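Local coordinates for protein botulinum neurotoxin type G (Clostridium botulinum, PDB 3MPP) that attaches the neurotoxin to the nerve-cell surface through this receptor-binding domain, so that its protease light chain can be delivered into the cytosol, at residues T238-F243 and F422-E427; N300-G305 and L350-Y355. The protein carries 4 engineered substitutions. One frame throughout, in Å; residues are numbered along the deposited sequence.

Contact 1 of 2, residues T238-F243 and F422-E427; sequences TQYYLF and FIPVDE
Tyr240 and Phe422 pack closely where the strand 239-244 runs beside the strand 420-423. From CB outward, the Tyr240 side chain first meets the Phe422 ring: Tyr240 CB lies near the edge of that ring, 3.8 Å from Phe422 CD1. Tyr240 CG then sits 3.6 Å from Phe422 CB, which lies over one face of the tyrosine ring, a CH-pi contact; Thr238 CG2 lies over the opposite face. Tyr240 CD1 abuts the 423-424 peptide edge-on, 3.4 Å from Pro424 N, and Tyr240 CE1 reaches Pro424 CG at 3.6 Å. At the tip, Tyr240 OH hydrogen-bonds to the backbone N of Arg235. The Tyr240 and Phe422 rings meet obliquely, their planes at 56°. Both strands belong to the beta-trefoil subdomain, C-RBD; they are its first and last, and they pair antiparallel. Tyr241 and Ile423 form the hydrogen-bonded pair: Tyr241 N gives to Ile423 O, and Ile423 N to Tyr241 O, each at 2.8 Å. Leu242 and Phe422 form the adjoining non-hydrogen-bonded pair, and Leu242 CG stands anti to the backbone N (chi1 -164°), leaving Leu242 CD1 over a face of the Phe422 ring, 3.9 Å from Phe422 CE1. Ile423 CD1 extends to Phe243 CB, while Val425 CG2 meets the Tyr241 ring at its edge. Beyond Pro424 direct pairing gives way to a water, which donates to Gln239 O and accepts from Val425 N.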
loop_
_atom_site.group_PDB
_atom_site.type_symbol
_atom_site.label_atom_id
_atom_site.label_comp_id
_atom_site.label_asym_id
_atom_site.label_seq_id
_atom_site.Cartn_x
_atom_site.Cartn_y
_atom_site.Cartn_z
ATOM N N THR A 238 -16.498 -5.653 -3.763
ATOM C CA THR A 238 -16.043 -4.364 -3.250
ATOM C C THR A 238 -15.844 -3.383 -4.405
ATOM O O THR A 238 -15.218 -3.724 -5.418
ATOM C CB THR A 238 -14.694 -4.544 -2.516
ATOM O OG1 THR A 238 -14.869 -5.479 -1.446
ATOM C CG2 THR A 238 -14.131 -3.196 -1.981
ATOM N N GLN A 239 -16.336 -2.160 -4.251
ATOM C CA GLN A 239 -16.177 -1.161 -5.319
ATOM C C GLN A 239 -14.745 -0.657 -5.444
ATOM O O GLN A 239 -14.138 -0.237 -4.457
ATOM C CB GLN A 239 -17.128 0.009 -5.108
ATOM C CG GLN A 239 -18.609 -0.390 -5.195
ATOM C CD GLN A 239 -19.495 0.701 -4.659
ATOM O OE1 GLN A 239 -19.192 1.295 -3.631
ATOM N NE2 GLN A 239 -20.575 0.999 -5.366
ATOM N N TYR A 240 -14.229 -0.681 -6.673
ATOM C CA TYR A 240 -12.861 -0.284 -6.965
ATOM C C TYR A 240 -12.800 0.591 -8.206
ATOM O O TYR A 240 -13.387 0.250 -9.238
ATOM C CB TYR A 240 -12.017 -1.508 -7.290
ATOM C CG TYR A 240 -11.683 -2.413 -6.127
ATOM C CD1 TYR A 240 -11.061 -1.918 -4.981
ATOM C CD2 TYR A 240 -11.948 -3.776 -6.198
ATOM C CE1 TYR A 240 -10.729 -2.772 -3.916
ATOM C CE2 TYR A 240 -11.628 -4.634 -5.145
ATOM C CZ TYR A 240 -11.012 -4.123 -4.011
ATOM O OH TYR A 240 -10.685 -4.981 -2.967
ATOM N N TYR A 241 -12.066 1.694 -8.109
ATOM C CA TYR A 241 -11.624 2.443 -9.284
ATOM C C TYR A 241 -10.329 1.802 -9.785
ATOM O O TYR A 241 -9.701 1.008 -9.079
ATOM C CB TYR A 241 -11.452 3.933 -8.930
ATOM C CG TYR A 241 -12.763 4.530 -8.469
ATOM C CD1 TYR A 241 -13.725 4.920 -9.395
ATOM C CD2 TYR A 241 -13.060 4.657 -7.115
ATOM C CE1 TYR A 241 -14.959 5.441 -8.989
ATOM C CE2 TYR A 241 -14.292 5.174 -6.694
ATOM C CZ TYR A 241 -15.226 5.569 -7.641
ATOM O OH TYR A 241 -16.427 6.086 -7.245
ATOM N N LEU A 242 -9.936 2.127 -11.007
ATOM C CA LEU A 242 -8.881 1.381 -11.663
ATOM C C LEU A 242 -7.683 2.275 -11.917
ATOM O O LEU A 242 -7.817 3.427 -12.346
ATOM C CB LEU A 242 -9.409 0.755 -12.963
ATOM C CG LEU A 242 -8.626 -0.364 -13.664
ATOM C CD1 LEU A 242 -8.327 -1.555 -12.729
ATOM C CD2 LEU A 242 -9.366 -0.834 -14.923
ATOM N N PHE A 243 -6.508 1.754 -11.596
ATOM C CA PHE A 243 -5.270 2.482 -11.808
ATOM C C PHE A 243 -4.346 1.675 -12.722
ATOM O O PHE A 243 -4.185 0.469 -12.526
ATOM C CB PHE A 243 -4.608 2.770 -10.456
ATOM C CG PHE A 243 -3.216 3.325 -10.550
ATOM C CD1 PHE A 243 -3.003 4.694 -10.662
ATOM C CD2 PHE A 243 -2.111 2.482 -10.482
ATOM C CE1 PHE A 243 -1.715 5.210 -10.737
ATOM C CE2 PHE A 243 -0.804 3.003 -10.563
ATOM C CZ PHE A 243 -0.612 4.358 -10.679
ATOM N N PHE A 422 -6.261 -1.766 -8.028
ATOM C CA PHE A 422 -7.650 -1.491 -7.707
ATOM C C PHE A 422 -7.735 -0.542 -6.502
ATOM O O PHE A 422 -7.122 -0.793 -5.453
ATOM C CB PHE A 422 -8.376 -2.803 -7.412
ATOM C CG PHE A 422 -8.565 -3.692 -8.645
ATOM C CD1 PHE A 422 -9.692 -3.562 -9.456
ATOM C CD2 PHE A 422 -7.618 -4.648 -8.986
ATOM C CE1 PHE A 422 -9.876 -4.370 -10.580
ATOM C CE2 PHE A 422 -7.793 -5.474 -10.118
ATOM C CZ PHE A 422 -8.924 -5.326 -10.913
ATOM N N ILE A 423 -8.508 0.528 -6.645
ATOM C CA ILE A 423 -8.581 1.575 -5.619
ATOM C C ILE A 423 -9.972 1.642 -4.974
ATOM O O ILE A 423 -10.921 2.112 -5.589
ATOM C CB ILE A 423 -8.265 2.979 -6.215
ATOM C CG1 ILE A 423 -7.027 2.938 -7.110
ATOM C CG2 ILE A 423 -8.076 4.000 -5.096
ATOM C CD1 ILE A 423 -6.624 4.350 -7.643
ATOM N N PRO A 424 -10.097 1.149 -3.730
ATOM C CA PRO A 424 -11.335 1.381 -2.984
ATOM C C PRO A 424 -11.328 2.751 -2.319
ATOM O O PRO A 424 -10.256 3.265 -1.987
ATOM C CB PRO A 424 -11.296 0.315 -1.885
ATOM C CG PRO A 424 -9.807 -0.032 -1.719
ATOM C CD PRO A 424 -9.051 0.492 -2.920
ATOM N N VAL A 425 -12.512 3.323 -2.107
ATOM C CA VAL A 425 -12.633 4.549 -1.325
ATOM C C VAL A 425 -12.180 4.255 0.099
ATOM O O VAL A 425 -12.671 3.317 0.718
ATOM C CB VAL A 425 -14.089 5.063 -1.267
ATOM C CG1 VAL A 425 -14.152 6.317 -0.407
ATOM C CG2 VAL A 425 -14.629 5.331 -2.668
ATOM N N ASP A 426 -11.245 5.053 0.614
ATOM C CA ASP A 426 -10.630 4.773 1.909
ATOM C C ASP A 426 -10.717 6.045 2.741
ATOM O O ASP A 426 -10.586 7.136 2.196
ATOM C CB ASP A 426 -9.160 4.367 1.705
ATOM C CG ASP A 426 -8.471 3.977 3.000
ATOM O OD1 ASP A 426 -8.643 2.824 3.460
ATOM O OD2 ASP A 426 -7.732 4.817 3.548
ATOM N N GLU A 427 -10.921 5.913 4.052
ATOM C CA GLU A 427 -11.048 7.095 4.913
ATOM C C GLU A 427 -9.806 7.960 4.950
ATOM O O GLU A 427 -9.896 9.151 5.244
ATOM C CB GLU A 427 -11.445 6.713 6.355
ATOM C CG GLU A 427 -10.364 5.997 7.130
ATOM C CD GLU A 427 -10.691 5.879 8.616
ATOM O OE1 GLU A 427 -11.570 6.615 9.099
ATOM O OE2 GLU A 427 -10.063 5.055 9.303
HETATM O O HOH W 1 -14.846 1.589 -2.596
#

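Contact 2 of 2, residues N300-G305 and L350-Y355; sequences NIVREG and LQIKKY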
loop_
_atom_site.group_PDB
_atom_site.type_symbol
_atom_site.label_atom_id
_atom_site.label_comp_id
_atom_site.label_asym_id
_atom_site.label_seq_id
_atom_site.Cartn_x
_atom_site.Cartn_y
_atom_site.Cartn_z
ATOM N N ASN A 300 -13.779 -13.612 1.347
ATOM C CA ASN A 300 -13.972 -12.709 0.221
ATOM C C ASN A 300 -12.664 -12.141 -0.327
ATOM O O ASN A 300 -12.650 -11.085 -0.959
ATOM C CB ASN A 300 -14.948 -11.584 0.594
ATOM C CG ASN A 300 -14.367 -10.608 1.596
ATOM O OD1 ASN A 300 -14.877 -9.496 1.759
ATOM N ND2 ASN A 300 -13.295 -11.010 2.272
ATOM N N ILE A 301 -11.561 -12.830 -0.065
ATOM C CA ILE A 301 -10.266 -12.375 -0.545
ATOM C C ILE A 301 -9.994 -12.987 -1.917
ATOM O O ILE A 301 -10.167 -14.182 -2.110
ATOM C CB ILE A 301 -9.136 -12.742 0.431
ATOM C CG1 ILE A 301 -9.307 -11.961 1.743
ATOM C CG2 ILE A 301 -7.762 -12.471 -0.203
ATOM C CD1 ILE A 301 -8.132 -12.052 2.677
ATOM N N VAL A 302 -9.585 -12.155 -2.869
ATOM C CA VAL A 302 -9.235 -12.633 -4.205
ATOM C C VAL A 302 -7.807 -13.147 -4.215
ATOM O O VAL A 302 -6.882 -12.439 -3.823
ATOM C CB VAL A 302 -9.323 -11.509 -5.246
ATOM C CG1 VAL A 302 -9.218 -12.103 -6.660
ATOM C CG2 VAL A 302 -10.626 -10.726 -5.062
ATOM N N ARG A 303 -7.629 -14.368 -4.694
ATOM C CA ARG A 303 -6.319 -14.997 -4.717
ATOM C C ARG A 303 -5.775 -15.144 -6.126
ATOM O O ARG A 303 -6.528 -15.288 -7.084
ATOM C CB ARG A 303 -6.365 -16.350 -4.007
ATOM C CG ARG A 303 -6.336 -16.171 -2.492
ATOM C CD ARG A 303 -6.688 -17.424 -1.712
ATOM N NE ARG A 303 -6.786 -17.066 -0.299
ATOM C CZ ARG A 303 -7.909 -16.675 0.294
ATOM N NH1 ARG A 303 -9.041 -16.629 -0.395
ATOM N NH2 ARG A 303 -7.901 -16.337 1.577
ATOM N N GLU A 304 -4.454 -15.094 -6.236
ATOM C CA GLU A 304 -3.789 -15.223 -7.515
ATOM C C GLU A 304 -4.336 -16.434 -8.261
ATOM O O GLU A 304 -4.460 -17.526 -7.697
ATOM C CB GLU A 304 -2.279 -15.346 -7.294
ATOM C CG GLU A 304 -1.437 -14.658 -8.351
ATOM C CD GLU A 304 -1.096 -15.563 -9.522
ATOM O OE1 GLU A 304 -1.537 -16.736 -9.522
ATOM O OE2 GLU A 304 -0.380 -15.099 -10.439
ATOM N N GLY A 305 -4.698 -16.229 -9.522
ATOM C CA GLY A 305 -5.208 -17.309 -10.348
ATOM C C GLY A 305 -6.709 -17.562 -10.274
ATOM O O GLY A 305 -7.232 -18.366 -11.046
ATOM N N LEU A 350 -12.401 -14.170 -16.509
ATOM C CA LEU A 350 -11.052 -13.634 -16.447
ATOM C C LEU A 350 -10.267 -14.267 -15.305
ATOM O O LEU A 350 -10.830 -14.945 -14.445
ATOM C CB LEU A 350 -11.102 -12.124 -16.193
ATOM C CG LEU A 350 -12.055 -11.328 -17.075
ATOM C CD1 LEU A 350 -12.088 -9.851 -16.633
ATOM C CD2 LEU A 350 -11.641 -11.489 -18.533
ATOM N N GLN A 351 -8.962 -14.014 -15.294
ATOM C CA GLN A 351 -8.094 -14.488 -14.222
ATOM C C GLN A 351 -7.156 -13.368 -13.802
ATOM O O GLN A 351 -6.502 -12.744 -14.645
ATOM C CB GLN A 351 -7.283 -15.698 -14.681
ATOM C CG GLN A 351 -8.118 -16.863 -15.168
ATOM C CD GLN A 351 -7.293 -17.883 -15.934
ATOM O OE1 GLN A 351 -6.267 -18.354 -15.450
ATOM N NE2 GLN A 351 -7.742 -18.229 -17.137
ATOM N N ILE A 352 -7.106 -13.096 -12.500
ATOM C CA ILE A 352 -6.204 -12.082 -11.970
ATOM C C ILE A 352 -4.898 -12.756 -11.572
ATOM O O ILE A 352 -4.890 -13.811 -10.933
ATOM C CB ILE A 352 -6.810 -11.315 -10.777
ATOM C CG1 ILE A 352 -8.161 -10.715 -11.152
ATOM C CG2 ILE A 352 -5.904 -10.178 -10.350
ATOM C CD1 ILE A 352 -8.622 -9.641 -10.177
ATOM N N LYS A 353 -3.789 -12.145 -11.964
ATOM C CA LYS A 353 -2.496 -12.787 -11.822
ATOM C C LYS A 353 -1.479 -11.810 -11.231
ATOM O O LYS A 353 -1.708 -10.603 -11.178
ATOM C CB LYS A 353 -1.998 -13.263 -13.190
ATOM C CG LYS A 353 -2.969 -14.098 -13.993
ATOM C CD LYS A 353 -3.059 -15.533 -13.500
ATOM C CE LYS A 353 -1.789 -16.297 -13.763
ATOM N NZ LYS A 353 -2.087 -17.762 -13.787
ATOM N N LYS A 354 -0.350 -12.348 -10.791
ATOM C CA LYS A 354 0.794 -11.524 -10.415
ATOM C C LYS A 354 2.060 -12.190 -10.953
ATOM O O LYS A 354 2.731 -12.949 -10.246
ATOM C CB LYS A 354 0.884 -11.367 -8.894
ATOM C CG LYS A 354 1.495 -10.055 -8.485
ATOM C CD LYS A 354 2.024 -10.096 -7.061
ATOM C CE LYS A 354 0.922 -10.273 -6.052
ATOM N NZ LYS A 354 1.447 -10.012 -4.682
ATOM N N TYR A 355 2.374 -11.914 -12.212
ATOM C CA TYR A 355 3.476 -12.588 -12.898
ATOM C C TYR A 355 4.878 -12.127 -12.490
ATOM O O TYR A 355 5.864 -12.832 -12.729
ATOM C CB TYR A 355 3.335 -12.410 -14.415
ATOM C CG TYR A 355 2.196 -13.171 -15.030
ATOM C CD1 TYR A 355 2.177 -14.563 -15.025
ATOM C CD2 TYR A 355 1.153 -12.501 -15.643
ATOM C CE1 TYR A 355 1.138 -15.256 -15.608
ATOM C CE2 TYR A 355 0.117 -13.179 -16.230
ATOM C CZ TYR A 355 0.112 -14.547 -16.213
ATOM O OH TYR A 355 -0.928 -15.194 -16.799
#
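The loop that leads into strand 307-312 of the C-RBD meets the end of strand 346-353 here, chiefly through Glu304 and Gly305. Glu304 turns its carboxylate back over the strand end: its chain bends at chi2 (-90°), and Glu304 OE2 takes the backbone N-H of Lys354, with N 2.8 Å away. That bond is nearly straight, 171° at the hydrogen, and reaches OE2 on its anti side, somewhat out of the carboxylate plane. The same Glu304 OE2 lies 3.4 Å from Lys353 CA, and Glu304 CG rests against Lys354 CB. Lys353 folds its own chain at chi2 and chi3, keeping Lys353 CE 3.8 Å from Glu304 OE2; Lys353 NZ stays 4.4 Å from Glu304 OE1, too far for a salt bridge, although the opposite charges probably still attract. In this part of the beta-trefoil subdomain residues 302-305 run at about a right angle to residues 351-354 instead of pairing alongside them. Gly305 N donates to Ile352 O at 2.8 Å, approaching almost in line with the carbonyl. With phi at 87°, Gly305 lies in the left-handed region, where glycine is at ease. Farther back along the loop, Val302 CG1 touches Ile352 CD1 at 4.3 Å, and Leu226 packs against both of these side chains. The Lys354 amine points elsewhere, to the carbonyl oxygens of Thr225 and Lys358.

Both contacts lie in the C-RBD, the beta-trefoil half of the receptor-binding domain, and their centres are about 16 Å apart. Strands 239-244, 420-423 and 346-353 belong to the same antiparallel sheet, which curls through the subdomain. Along the chain, the order is 238-243, 300-305, 350-355 and 422-427, so contact 2 falls entirely between the two halves of contact 1. Contact 1 brings the beginning and end of the trefoil together, and contact 2 ties an internal loop to a strand. They touch directly, Phe422 CE2 lying 4.2 Å from Ile352 CD1. Both are away from the inferred ganglioside-binding motif that includes Trp402.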